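Stage III sporulation protein AH (Bacillus subtilis, PDB 3TUF) pairs with SpoIIQ to form an intercellular channel between mother cell and forespore, taking part in forespore engulfment and in the signalling that activates sigma-G. Local coordinates at residues D83-T86 against T87-D91; D91-D94 against A95-K98; E129-G132 against T133-Q136. All blocks are in the same frame, centred on the assembly; numbering follows the deposited sequence.

Contact 1: residues D83-T86 against T87-D91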
loop_
_atom_site.group_PDB
_atom_site.type_symbol
_atom_site.label_atom_id
_atom_site.label_comp_id
_atom_site.label_asym_id
_atom_site.label_seq_id
_atom_site.Cartn_x
_atom_site.Cartn_y
_atom_site.Cartn_z
ATOM N N ASP B 83 -5.599 -17.116 -10.378
ATOM C CA ASP B 83 -4.363 -16.829 -9.612
ATOM C C ASP B 83 -4.774 -16.177 -8.289
ATOM O O ASP B 83 -5.235 -15.021 -8.283
ATOM C CB ASP B 83 -3.399 -15.903 -10.382
ATOM C CG ASP B 83 -2.297 -15.271 -9.469
ATOM O OD1 ASP B 83 -1.911 -15.847 -8.413
ATOM O OD2 ASP B 83 -1.795 -14.178 -9.813
ATOM N N LEU B 84 -4.582 -16.906 -7.179
ATOM C CA LEU B 84 -5.118 -16.513 -5.857
ATOM C C LEU B 84 -4.535 -15.199 -5.277
ATOM O O LEU B 84 -5.256 -14.443 -4.587
ATOM C CB LEU B 84 -5.020 -17.673 -4.834
ATOM C CG LEU B 84 -5.982 -18.908 -4.816
ATOM C CD1 LEU B 84 -5.664 -19.809 -3.597
ATOM C CD2 LEU B 84 -7.508 -18.566 -4.880
ATOM N N PHE B 85 -3.245 -14.936 -5.551
ATOM C CA PHE B 85 -2.589 -13.702 -5.111
ATOM C C PHE B 85 -3.222 -12.443 -5.689
ATOM O O PHE B 85 -3.678 -11.548 -4.929
ATOM C CB PHE B 85 -1.118 -13.721 -5.455
ATOM C CG PHE B 85 -0.249 -14.343 -4.398
ATOM C CD1 PHE B 85 -0.390 -15.677 -4.040
ATOM C CD2 PHE B 85 0.748 -13.602 -3.781
ATOM C CE1 PHE B 85 0.423 -16.259 -3.074
ATOM C CE2 PHE B 85 1.589 -14.199 -2.799
ATOM C CZ PHE B 85 1.399 -15.534 -2.451
ATOM N N THR B 86 -3.251 -12.359 -7.018
ATOM C CA THR B 86 -3.878 -11.195 -7.649
ATOM C C THR B 86 -5.370 -11.083 -7.232
ATOM O O THR B 86 -5.872 -9.986 -6.980
ATOM C CB THR B 86 -3.672 -11.160 -9.205
ATOM O OG1 THR B 86 -3.728 -12.484 -9.704
ATOM C CG2 THR B 86 -2.274 -10.536 -9.637
ATOM N N THR B 87 -6.096 -12.187 -7.115
ATOM C CA THR B 87 -7.491 -12.002 -6.694
ATOM C C THR B 87 -7.586 -11.372 -5.297
ATOM O O THR B 87 -8.293 -10.383 -5.063
ATOM C CB THR B 87 -8.305 -13.282 -6.770
ATOM O OG1 THR B 87 -8.120 -13.864 -8.069
ATOM C CG2 THR B 87 -9.781 -12.966 -6.579
ATOM N N TYR B 88 -6.846 -11.952 -4.366
ATOM C CA TYR B 88 -6.810 -11.455 -3.005
ATOM C C TYR B 88 -6.404 -9.958 -2.926
ATOM O O TYR B 88 -7.111 -9.131 -2.332
ATOM C CB TYR B 88 -5.887 -12.352 -2.188
ATOM C CG TYR B 88 -5.948 -12.112 -0.701
ATOM C CD1 TYR B 88 -6.890 -12.767 0.104
ATOM C CD2 TYR B 88 -5.058 -11.236 -0.086
ATOM C CE1 TYR B 88 -6.949 -12.544 1.489
ATOM C CE2 TYR B 88 -5.109 -11.001 1.300
ATOM C CZ TYR B 88 -6.050 -11.657 2.077
ATOM O OH TYR B 88 -6.069 -11.415 3.443
ATOM N N ARG B 89 -5.279 -9.598 -3.537
ATOM C CA ARG B 89 -4.840 -8.216 -3.477
ATOM C C ARG B 89 -5.975 -7.294 -3.976
ATOM O O ARG B 89 -6.409 -6.316 -3.286
ATOM C CB ARG B 89 -3.564 -8.042 -4.279
ATOM C CG ARG B 89 -2.287 -8.583 -3.605
ATOM C CD ARG B 89 -1.095 -7.697 -3.945
ATOM N NE ARG B 89 0.161 -8.227 -3.392
ATOM C CZ ARG B 89 0.848 -9.245 -3.932
ATOM N NH1 ARG B 89 0.451 -9.857 -5.060
ATOM N NH2 ARG B 89 1.961 -9.643 -3.355
ATOM N N LEU B 90 -6.491 -7.636 -5.155
ATOM C CA LEU B 90 -7.670 -6.922 -5.661
ATOM C C LEU B 90 -8.826 -6.799 -4.658
ATOM O O LEU B 90 -9.275 -5.653 -4.374
ATOM C CB LEU B 90 -8.123 -7.480 -7.008
ATOM C CG LEU B 90 -7.169 -6.891 -8.051
ATOM C CD1 LEU B 90 -7.289 -7.569 -9.388
ATOM C CD2 LEU B 90 -7.351 -5.358 -8.160
ATOM N N ASP B 91 -9.277 -7.947 -4.113
ATOM C CA ASP B 91 -10.388 -7.890 -3.179
ATOM C C ASP B 91 -10.044 -7.106 -1.892
ATOM O O ASP B 91 -10.846 -6.285 -1.388
ATOM C CB ASP B 91 -10.908 -9.288 -2.902
ATOM C CG ASP B 91 -11.517 -9.951 -4.168
ATOM O OD1 ASP B 91 -11.875 -9.255 -5.197
ATOM O OD2 ASP B 91 -11.633 -11.190 -4.127
#
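Four successive i-to-i+4 backbone bonds start helix 84-107, Thr87 N on Asp83 O, Tyr88 N on Leu84 O, Arg89 N on Phe85 O and Leu90 N on Thr86 O, and the third is almost straight at 178°. Asp83 is the N-cap, and its carbonyl oxygen serves two donors from the same residue. Thr87 N comes to Asp83 O in the carbonyl plane at 3.2 Å, while Thr87 OG1 reaches that oxygen from above the plane at 3.1 Å. The hydroxyl can do so because it stands beside its own backbone N (chi1 -50°), facing the start of the helix. The Asp83 carboxylate works at both oxygens, each met from above its plane: OD1 accepts a bent bond from Phe85 N at 3.3 Å, and OD2 takes the Thr86 OG1 hydroxyl at 2.6 Å. On another side of the turn Arg89 NH1 meets the Phe85 ring at its edge, 4.0 Å from CD2, with the ring and guanidinium planes 56° apart. Arg89 NH2 makes a salt bridge with Asp148, and Phe85, Tyr88 and Arg89 all touch Leu150 of strand 149-152; Thr86 packs on Thr139 of the second subunit. The cap thus ties up an amide and a hydroxyl of the first turn, and the amides gathered at this helix end would probably steady the negative charge of Asp83.

Contact 2: residues D91-D94 against A95-K98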
loop_
_atom_site.group_PDB
_atom_site.type_symbol
_atom_site.label_atom_id
_atom_site.label_comp_id
_atom_site.label_asym_id
_atom_site.label_seq_id
_atom_site.Cartn_x
_atom_site.Cartn_y
_atom_site.Cartn_z
ATOM N N ASP B 91 -9.277 -7.947 -4.113
ATOM C CA ASP B 91 -10.388 -7.890 -3.179
ATOM C C ASP B 91 -10.044 -7.106 -1.892
ATOM O O ASP B 91 -10.846 -6.285 -1.388
ATOM C CB ASP B 91 -10.908 -9.288 -2.902
ATOM C CG ASP B 91 -11.517 -9.951 -4.168
ATOM O OD1 ASP B 91 -11.875 -9.255 -5.197
ATOM O OD2 ASP B 91 -11.633 -11.190 -4.127
ATOM N N LEU B 92 -8.829 -7.327 -1.384
ATOM C CA LEU B 92 -8.355 -6.559 -0.245
ATOM C C LEU B 92 -8.443 -5.042 -0.511
ATOM O O LEU B 92 -9.054 -4.290 0.288
ATOM C CB LEU B 92 -6.941 -6.974 0.143
ATOM C CG LEU B 92 -6.370 -6.311 1.419
ATOM C CD1 LEU B 92 -7.399 -6.460 2.540
ATOM C CD2 LEU B 92 -5.040 -6.934 1.810
ATOM N N GLU B 93 -7.840 -4.606 -1.613
ATOM C CA GLU B 93 -7.888 -3.206 -2.013
ATOM C C GLU B 93 -9.331 -2.726 -1.991
ATOM O O GLU B 93 -9.707 -1.901 -1.159
ATOM C CB GLU B 93 -7.292 -3.025 -3.410
ATOM C CG GLU B 93 -5.947 -2.316 -3.422
ATOM C CD GLU B 93 -5.268 -2.331 -2.067
ATOM O OE1 GLU B 93 -5.464 -1.371 -1.292
ATOM O OE2 GLU B 93 -4.538 -3.301 -1.777
ATOM N N ASP B 94 -10.141 -3.252 -2.905
ATOM C CA ASP B 94 -11.592 -2.941 -2.908
ATOM C C ASP B 94 -12.126 -2.690 -1.498
ATOM O O ASP B 94 -12.632 -1.561 -1.188
ATOM C CB ASP B 94 -12.394 -4.071 -3.580
ATOM C CG ASP B 94 -11.995 -4.254 -5.055
ATOM O OD1 ASP B 94 -11.207 -3.384 -5.513
ATOM O OD2 ASP B 94 -12.440 -5.218 -5.775
ATOM N N ALA B 95 -11.979 -3.731 -0.659
ATOM C CA ALA B 95 -12.426 -3.687 0.718
ATOM C C ALA B 95 -11.792 -2.486 1.483
ATOM O O ALA B 95 -12.518 -1.647 2.073
ATOM C CB ALA B 95 -12.148 -5.018 1.411
ATOM N N ARG B 96 -10.470 -2.366 1.440
ATOM C CA ARG B 96 -9.795 -1.243 2.089
ATOM C C ARG B 96 -10.380 0.113 1.672
ATOM O O ARG B 96 -10.593 0.992 2.509
ATOM C CB ARG B 96 -8.294 -1.279 1.796
ATOM C CG ARG B 96 -7.626 -2.600 2.141
ATOM C CD ARG B 96 -7.416 -2.738 3.640
ATOM N NE ARG B 96 -6.000 -2.811 3.989
ATOM C CZ ARG B 96 -5.422 -3.870 4.546
ATOM N NH1 ARG B 96 -6.138 -4.951 4.820
ATOM N NH2 ARG B 96 -4.127 -3.848 4.830
ATOM N N SER B 97 -10.630 0.270 0.376
ATOM C CA SER B 97 -11.150 1.527 -0.206
ATOM C C SER B 97 -12.430 1.938 0.446
ATOM O O SER B 97 -12.581 3.095 0.894
ATOM C CB SER B 97 -11.515 1.334 -1.657
ATOM O OG SER B 97 -10.378 1.551 -2.421
ATOM N N LYS B 98 -13.353 0.968 0.440
ATOM C CA LYS B 98 -14.640 1.105 1.044
ATOM C C LYS B 98 -14.442 1.495 2.464
ATOM O O LYS B 98 -15.044 2.477 2.923
ATOM C CB LYS B 98 -15.412 -0.208 0.998
ATOM C CG LYS B 98 -16.292 -0.314 -0.221
ATOM C CD LYS B 98 -16.761 -1.803 -0.505
ATOM C CE LYS B 98 -15.811 -2.570 -1.496
ATOM N NZ LYS B 98 -15.874 -4.073 -1.375
HETATM O O HOH W 1 -7.574 0.311 -2.340
#
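Glu93 O receives two donors: Ser97 N at 2.8 Å, coming in nearly along the C=O axis, and a water that donates weakly from 3.3 Å. The same water donates to Glu93 OE1 at 2.9 Å and is hydrogen-bonded to Ser97 OG at 3.1 Å, so it links the Glu93 carboxylate to the Ser97 hydroxyl over one turn of helix 84-107 and holds the carbonyl only weakly. Glu93 reaches it by a sharp bend in its chain (chi2 19°), which folds the acid back toward the following turn. Elsewhere round the helix, Leu92 packs against one face of the Arg96 guanidinium, its CG 3.7 Å from Arg96 NH1, and CD1 and CD2 both reach that same nitrogen. Arg96 bends at two torsions (chi2 -76°, chi3 -117°) to lay its flat end across the leucine. The nitrogens of that end have their charged partners elsewhere in the chain: NE pairs with Glu131, NH2 with Glu134 and NH1 with Glu154. Lys98 curls back so that its CE lies 3.3 Å from Asp94 O, although its NZ and Asp94 OD2 remain 5.7 Å apart and form no ion pair. The three salt bridges, together with the leucine on one face, probably fix the rotation of the buried guanidinium, and its charge is probably balanced by the glutamates that pair with its nitrogens.

Contact 3: residues E129-G132 against T133-Q136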
loop_
_atom_site.group_PDB
_atom_site.type_symbol
_atom_site.label_atom_id
_atom_site.label_comp_id
_atom_site.label_asym_id
_atom_site.label_seq_id
_atom_site.Cartn_x
_atom_site.Cartn_y
_atom_site.Cartn_z
ATOM N N GLU B 129 -1.194 2.586 8.806
ATOM C CA GLU B 129 -0.024 1.994 9.355
ATOM C C GLU B 129 0.014 0.501 9.081
ATOM O O GLU B 129 1.083 -0.026 8.708
ATOM C CB GLU B 129 0.137 2.390 10.820
ATOM C CG GLU B 129 0.484 3.915 10.945
ATOM C CD GLU B 129 1.704 4.376 10.033
ATOM O OE1 GLU B 129 2.669 3.591 9.878
ATOM O OE2 GLU B 129 1.699 5.520 9.467
ATOM N N VAL B 130 -1.155 -0.150 9.204
ATOM C CA VAL B 130 -1.353 -1.500 8.723
ATOM C C VAL B 130 -0.949 -1.588 7.248
ATOM O O VAL B 130 -0.133 -2.453 6.869
ATOM C CB VAL B 130 -2.845 -1.925 8.909
ATOM C CG1 VAL B 130 -3.309 -3.073 7.914
ATOM C CG2 VAL B 130 -3.103 -2.290 10.369
ATOM N N GLU B 131 -1.501 -0.693 6.420
ATOM C CA GLU B 131 -1.120 -0.646 4.993
ATOM C C GLU B 131 0.402 -0.616 4.834
ATOM O O GLU B 131 0.969 -1.402 4.053
ATOM C CB GLU B 131 -1.707 0.586 4.232
ATOM C CG GLU B 131 -3.267 0.768 4.112
ATOM C CD GLU B 131 -3.929 -0.169 3.063
ATOM O OE1 GLU B 131 -3.181 -0.969 2.422
ATOM O OE2 GLU B 131 -5.196 -0.095 2.879
ATOM N N GLY B 132 1.047 0.305 5.566
ATOM C CA GLY B 132 2.506 0.479 5.487
ATOM C C GLY B 132 3.274 -0.767 5.925
ATOM O O GLY B 132 4.273 -1.181 5.269
ATOM N N THR B 133 2.795 -1.357 7.038
ATOM C CA THR B 133 3.347 -2.580 7.589
ATOM C C THR B 133 3.309 -3.714 6.581
ATOM O O THR B 133 4.314 -4.392 6.371
ATOM C CB THR B 133 2.563 -3.001 8.799
ATOM O OG1 THR B 133 2.864 -2.096 9.877
ATOM C CG2 THR B 133 2.887 -4.504 9.207
ATOM N N GLU B 134 2.168 -3.918 5.939
ATOM C CA GLU B 134 2.088 -4.979 4.956
ATOM C C GLU B 134 3.003 -4.815 3.739
ATOM O O GLU B 134 3.656 -5.790 3.333
ATOM C CB GLU B 134 0.679 -5.065 4.461
ATOM C CG GLU B 134 -0.294 -5.002 5.571
ATOM C CD GLU B 134 -1.684 -5.203 5.060
ATOM O OE1 GLU B 134 -1.876 -4.997 3.836
ATOM O OE2 GLU B 134 -2.562 -5.585 5.867
ATOM N N LYS B 135 3.012 -3.602 3.139
ATOM C CA LYS B 135 3.885 -3.283 1.993
ATOM C C LYS B 135 5.353 -3.514 2.429
ATOM O O LYS B 135 6.135 -4.241 1.757
ATOM C CB LYS B 135 3.668 -1.826 1.446
ATOM C CG LYS B 135 2.225 -1.500 0.853
ATOM C CD LYS B 135 1.935 0.027 0.440
ATOM C CE LYS B 135 2.698 0.450 -0.834
ATOM N NZ LYS B 135 2.260 1.715 -1.629
ATOM N N GLN B 136 5.751 -2.942 3.555
ATOM C CA GLN B 136 7.164 -3.116 3.910
ATOM C C GLN B 136 7.549 -4.618 4.167
ATOM O O GLN B 136 8.652 -5.141 3.731
ATOM C CB GLN B 136 7.529 -2.231 5.097
ATOM C CG GLN B 136 9.015 -1.993 5.247
ATOM C CD GLN B 136 9.380 -1.785 6.690
ATOM O OE1 GLN B 136 9.287 -2.706 7.531
ATOM N NE2 GLN B 136 9.773 -0.563 7.005
#
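Glu134 runs its side chain across Val130, one turn earlier in helix 114-143, and brings OE2 to within 3.3 Å of Val130 CG1, with the carboxylate carbon CD behind it at 3.9 Å from the same methyl. The glutamate is extended beyond CG (chi2 -175°), which carries its acid out to the valine's CG1 methyl. OE2 ends in a polar site, where it forms a salt bridge with Arg96 NH2 and accepts a hydrogen bond from Ala153 N. With an alanine here the acid is gone, and Arg96 NH2 and Ala153 N would probably lose this acceptor, while the Val130 methyl would lose the carboxylate packed against it. Thr133 takes a different route and turns back on the main chain. Glu129 O accepts both Thr133 N at 2.7 Å and Thr133 OG1 at 3.0 Å, the hydroxyl arriving from above the carbonyl plane. That second bond follows from the first torsion (chi1 -72°), which holds OG1 beside the threonine's own backbone N. Lys135 N bonds to Glu131 O at 174°, and the lysine's CG passes 3.4 Å from that oxygen before the chain bends at chi3 and leads away. Its NZ then leaves the subunit, making a salt bridge with Glu131 OE1 of the second subunit, whose own Lys135 returns the same bridge to Glu131 here. Gln136 N closes the set on Gly132 O at 2.9 Å. Two acids also come close, Glu131 OE1 and Glu134 OE1, 4.5 Å apart. Arg96 spans the pair, Arg100 and Lys135 of the second subunit also hold Glu131, Arg100 being of the same chain, and together these positive charges probably offset the repulsion between the buried acids.

How the contacts relate
None of the three is a deep core contact: contact 1 lies on the surface at the start of helix 84-107, while contacts 2 and 3 are partly buried. Contacts 1 and 2 follow each other on that one helix and share Asp91, whereas contact 3 belongs to helix 114-143. Arg96 joins the two helices where contacts 2 and 3 meet; contact 1 stays about 7 Å from contact 3 at the nearest atoms. The chemistry shifts accordingly: contact 1 is helix capping, and contact 2 combines a water bridge with the buried Arg96, two of whose acid partners lie in contact 3. Contacts 1 and 3 also both touch the second subunit, Leu90 of one copy packing on Gln136 of the other.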